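Local coordinates for envelope protein (White spot syndrome virus, PDB 7DDA) that forms part of the viral envelope and, through sulfate-binding sites in this C-terminal domain, probably binds heparin-like sulfated sugars on host cells, at residues H81-S86 and G101-K106. Residues are numbered along the deposited sequence; the frame is centred on the assembly and turned at random.
Sequences HIYKIS and GLRNKK
H81 with R103 and Y83 with G101 are the hydrogen-bonded pairs of an antiparallel ladder, the short strand axes running at 157° and approaching to 4.8 Å. Each pair closes a two-bond ring: R103 N reaches H81 O at 2.8 Å, and G101 N reaches Y83 O at 3.0 Å. I82 and L102 form the non-hydrogen-bonded pair between them, where CA-H...O contacts from I82 CA to G101 O and from L102 CA to H81 O add to the ladder. Their branched apolar side chains meet on the inward face, I82 CG1 lying 4.0 Å from L102 CD1, and both continue onto F165 of the other sheet. The opposite face is polar and aromatic. With chi1 at 39°, CG of Y83 sits between its own backbone N and carbonyl carbon, and the ring folds across G101, which, having no side chain, lets its O lie 3.4 Å above the ring plane. The phenol oxygen then comes over one face of the R103 guanidinium, whose plane is 13° from the ring; Y83 OH hydrogen-bonds to E145 OE1 rather than to R103, whose NH1 hydrogen-bonds to the backbone O of N143. H81 lies beside a bound sulfate, with R103 and K105 nearby. That sulfate makes the face carrying H81, Y83 and R103 consistent with a heparin-recognising surface, backed by an apolar inner face.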
ATOM      1  N   HIS A  81     -11.571 -17.301   3.444  1.00 22.50           N
ATOM      2  CA  HIS A  81     -12.429 -17.324   2.269  1.00 22.12           C
ATOM      3  C   HIS A  81     -12.917 -15.901   2.020  1.00 21.64           C
ATOM      4  O   HIS A  81     -13.467 -15.266   2.922  1.00 22.32           O
ATOM      5  CB  HIS A  81     -13.609 -18.304   2.455  1.00 20.36           C
ATOM      6  CG  HIS A  81     -14.505 -18.408   1.254  1.00 21.96           C
ATOM      7  ND1 HIS A  81     -15.847 -18.716   1.349  1.00 21.62           N
ATOM      8  CD2 HIS A  81     -14.254 -18.229  -0.065  1.00 17.08           C
ATOM      9  CE1 HIS A  81     -16.382 -18.726   0.140  1.00 20.18           C
ATOM     10  NE2 HIS A  81     -15.435 -18.433  -0.735  1.00 21.28           N
ATOM     11  N   ILE A  82     -12.699 -15.399   0.808  1.00 20.53           N
ATOM     12  CA  ILE A  82     -13.050 -14.031   0.436  1.00 19.60           C
ATOM     13  C   ILE A  82     -14.024 -14.090  -0.731  1.00 20.35           C
ATOM     14  O   ILE A  82     -13.797 -14.821  -1.703  1.00 20.53           O
ATOM     15  CB  ILE A  82     -11.801 -13.204   0.073  1.00 18.32           C
ATOM     16  CG1 ILE A  82     -10.786 -13.261   1.218  1.00 17.46           C
ATOM     17  CG2 ILE A  82     -12.189 -11.759  -0.252  1.00 17.11           C
ATOM     18  CD1 ILE A  82      -9.354 -12.976   0.784  1.00 17.04           C
ATOM     19  N   TYR A  83     -15.104 -13.325  -0.641  1.00 17.32           N
ATOM     20  CA  TYR A  83     -16.201 -13.497  -1.580  1.00 21.30           C
ATOM     21  C   TYR A  83     -16.908 -12.168  -1.758  1.00 21.21           C
ATOM     22  O   TYR A  83     -16.958 -11.339  -0.839  1.00 20.57           O
ATOM     23  CB  TYR A  83     -17.213 -14.565  -1.105  1.00 18.82           C
ATOM     24  CG  TYR A  83     -17.441 -14.508   0.389  1.00 19.59           C
ATOM     25  CD1 TYR A  83     -18.424 -13.697   0.923  1.00 18.14           C
ATOM     26  CD2 TYR A  83     -16.627 -15.226   1.268  1.00 20.76           C
ATOM     27  CE1 TYR A  83     -18.621 -13.623   2.288  1.00 20.42           C
ATOM     28  CE2 TYR A  83     -16.808 -15.150   2.637  1.00 19.28           C
ATOM     29  CZ  TYR A  83     -17.807 -14.348   3.135  1.00 19.60           C
ATOM     30  OH  TYR A  83     -18.005 -14.262   4.488  1.00 22.95           O
ATOM     31  N   LYS A  84     -17.434 -11.977  -2.960  1.00 20.41           N
ATOM     32  CA  LYS A  84     -18.332 -10.870  -3.233  1.00 18.82           C
ATOM     33  C   LYS A  84     -19.652 -11.080  -2.506  1.00 19.76           C
ATOM     34  O   LYS A  84     -20.280 -12.133  -2.625  1.00 25.11           O
ATOM     35  CB  LYS A  84     -18.552 -10.761  -4.738  1.00 20.06           C
ATOM     36  CG  LYS A  84     -19.595  -9.758  -5.172  1.00 25.60           C
ATOM     37  CD  LYS A  84     -19.752  -9.823  -6.682  1.00 25.51           C
ATOM     38  CE  LYS A  84     -21.127  -9.388  -7.118  1.00 28.69           C
ATOM     39  NZ  LYS A  84     -21.296  -9.583  -8.592  1.00 35.82           N
ATOM     40  N   ILE A  85     -20.058 -10.095  -1.717  1.00 21.99           N
ATOM     41  CA  ILE A  85     -21.394 -10.128  -1.142  1.00 21.03           C
ATOM     42  C   ILE A  85     -22.390  -9.411  -2.044  1.00 26.22           C
ATOM     43  O   ILE A  85     -23.508  -9.891  -2.243  1.00 24.72           O
ATOM     44  CB  ILE A  85     -21.371  -9.520   0.272  1.00 24.12           C
ATOM     45  CG1 ILE A  85     -20.623 -10.440   1.243  1.00 20.16           C
ATOM     46  CG2 ILE A  85     -22.783  -9.234   0.778  1.00 18.13           C
ATOM     47  CD1 ILE A  85     -20.375  -9.787   2.577  1.00 17.72           C
ATOM     48  N   SER A  86     -21.986  -8.293  -2.648  1.00 28.94           N
ATOM     49  CA  SER A  86     -22.958  -7.398  -3.263  1.00 23.46           C
ATOM     50  C   SER A  86     -22.253  -6.364  -4.143  1.00 25.33           C
ATOM     51  O   SER A  86     -21.170  -5.872  -3.800  1.00 22.52           O
ATOM     52  CB  SER A  86     -23.778  -6.711  -2.164  1.00 20.10           C
ATOM     53  OG  SER A  86     -24.716  -5.815  -2.710  1.00 35.54           O
ATOM     54  N   GLY A 101     -16.889  -9.965   1.785  1.00 20.97           N
ATOM     55  CA  GLY A 101     -16.747 -10.612   3.079  1.00 15.75           C
ATOM     56  C   GLY A 101     -15.479 -11.441   3.129  1.00 19.59           C
ATOM     57  O   GLY A 101     -15.105 -12.077   2.142  1.00 23.22           O
ATOM     58  N   LEU A 102     -14.816 -11.428   4.282  1.00 18.71           N
ATOM     59  CA  LEU A 102     -13.708 -12.330   4.568  1.00 20.43           C
ATOM     60  C   LEU A 102     -14.093 -13.191   5.767  1.00 21.79           C
ATOM     61  O   LEU A 102     -14.370 -12.664   6.852  1.00 21.72           O
ATOM     62  CB  LEU A 102     -12.414 -11.548   4.851  1.00 20.09           C
ATOM     63  CG  LEU A 102     -11.146 -12.343   5.212  1.00 25.27           C
ATOM     64  CD1 LEU A 102      -9.872 -11.652   4.710  1.00 24.59           C
ATOM     65  CD2 LEU A 102     -11.039 -12.599   6.712  1.00 22.54           C
ATOM     66  N   ARG A 103     -14.090 -14.505   5.584  1.00 21.13           N
ATOM     67  CA  ARG A 103     -14.380 -15.429   6.673  1.00 23.56           C
ATOM     68  C   ARG A 103     -13.107 -16.080   7.200  1.00 26.04           C
ATOM     69  O   ARG A 103     -12.313 -16.640   6.430  1.00 24.31           O
ATOM     70  CB  ARG A 103     -15.365 -16.513   6.241  1.00 23.21           C
ATOM     71  CG  ARG A 103     -16.072 -17.147   7.433  1.00 24.03           C
ATOM     72  CD  ARG A 103     -17.050 -18.234   6.999  1.00 20.09           C
ATOM     73  NE  ARG A 103     -18.095 -17.731   6.111  1.00 16.59           N
ATOM     74  CZ  ARG A 103     -19.141 -17.000   6.501  1.00 20.17           C
ATOM     75  NH1 ARG A 103     -19.309 -16.679   7.781  1.00 21.54           N
ATOM     76  NH2 ARG A 103     -20.030 -16.582   5.607  1.00 19.57           N
ATOM     77  N   ASN A 104     -12.932 -16.007   8.518  1.00 27.91           N
ATOM     78  CA  ASN A 104     -11.871 -16.729   9.201  1.00 28.79           C
ATOM     79  C   ASN A 104     -12.178 -18.225   9.154  1.00 30.32           C
ATOM     80  O   ASN A 104     -13.210 -18.675   9.659  1.00 32.74           O
ATOM     81  CB  ASN A 104     -11.752 -16.217  10.640  1.00 27.13           C
ATOM     82  CG  ASN A 104     -10.696 -16.963  11.471  1.00 31.51           C
ATOM     83  OD1 ASN A 104      -9.972 -17.843  10.979  1.00 26.06           O
ATOM     84  ND2 ASN A 104     -10.603 -16.594  12.743  1.00 27.67           N
ATOM     85  N   LYS A 105     -11.299 -18.994   8.519  1.00 28.79           N
ATOM     86  CA  LYS A 105     -11.449 -20.440   8.430  1.00 30.23           C
ATOM     87  C   LYS A 105     -10.365 -21.186   9.199  1.00 36.59           C
ATOM     88  O   LYS A 105     -10.166 -22.380   8.970  1.00 36.61           O
ATOM     89  CB  LYS A 105     -11.442 -20.879   6.970  1.00 33.15           C
ATOM     90  CG  LYS A 105     -12.539 -20.248   6.160  1.00 32.00           C
ATOM     91  CD  LYS A 105     -13.858 -20.860   6.536  1.00 29.10           C
ATOM     92  CE  LYS A 105     -14.296 -21.807   5.465  1.00 28.00           C
ATOM     93  NZ  LYS A 105     -15.530 -22.523   5.855  1.00 35.48           N
ATOM     94  N   LYS A 106      -9.653 -20.509  10.097  1.00 38.37           N
ATOM     95  CA  LYS A 106      -8.538 -21.108  10.823  1.00 36.94           C
ATOM     96  C   LYS A 106      -9.047 -21.690  12.133  1.00 35.64           C
ATOM     97  O   LYS A 106      -9.393 -20.942  13.060  1.00 35.93           O
ATOM     98  CB  LYS A 106      -7.450 -20.075  11.095  1.00 38.08           C
ATOM     99  CG  LYS A 106      -6.501 -19.877   9.972  1.00 38.59           C
ATOM    100  CD  LYS A 106      -5.362 -18.988  10.405  1.00 41.47           C
ATOM    101  CE  LYS A 106      -4.288 -19.808  11.088  1.00 42.54           C
ATOM    102  NZ  LYS A 106      -3.882 -20.952  10.232  1.00 47.63           N
TER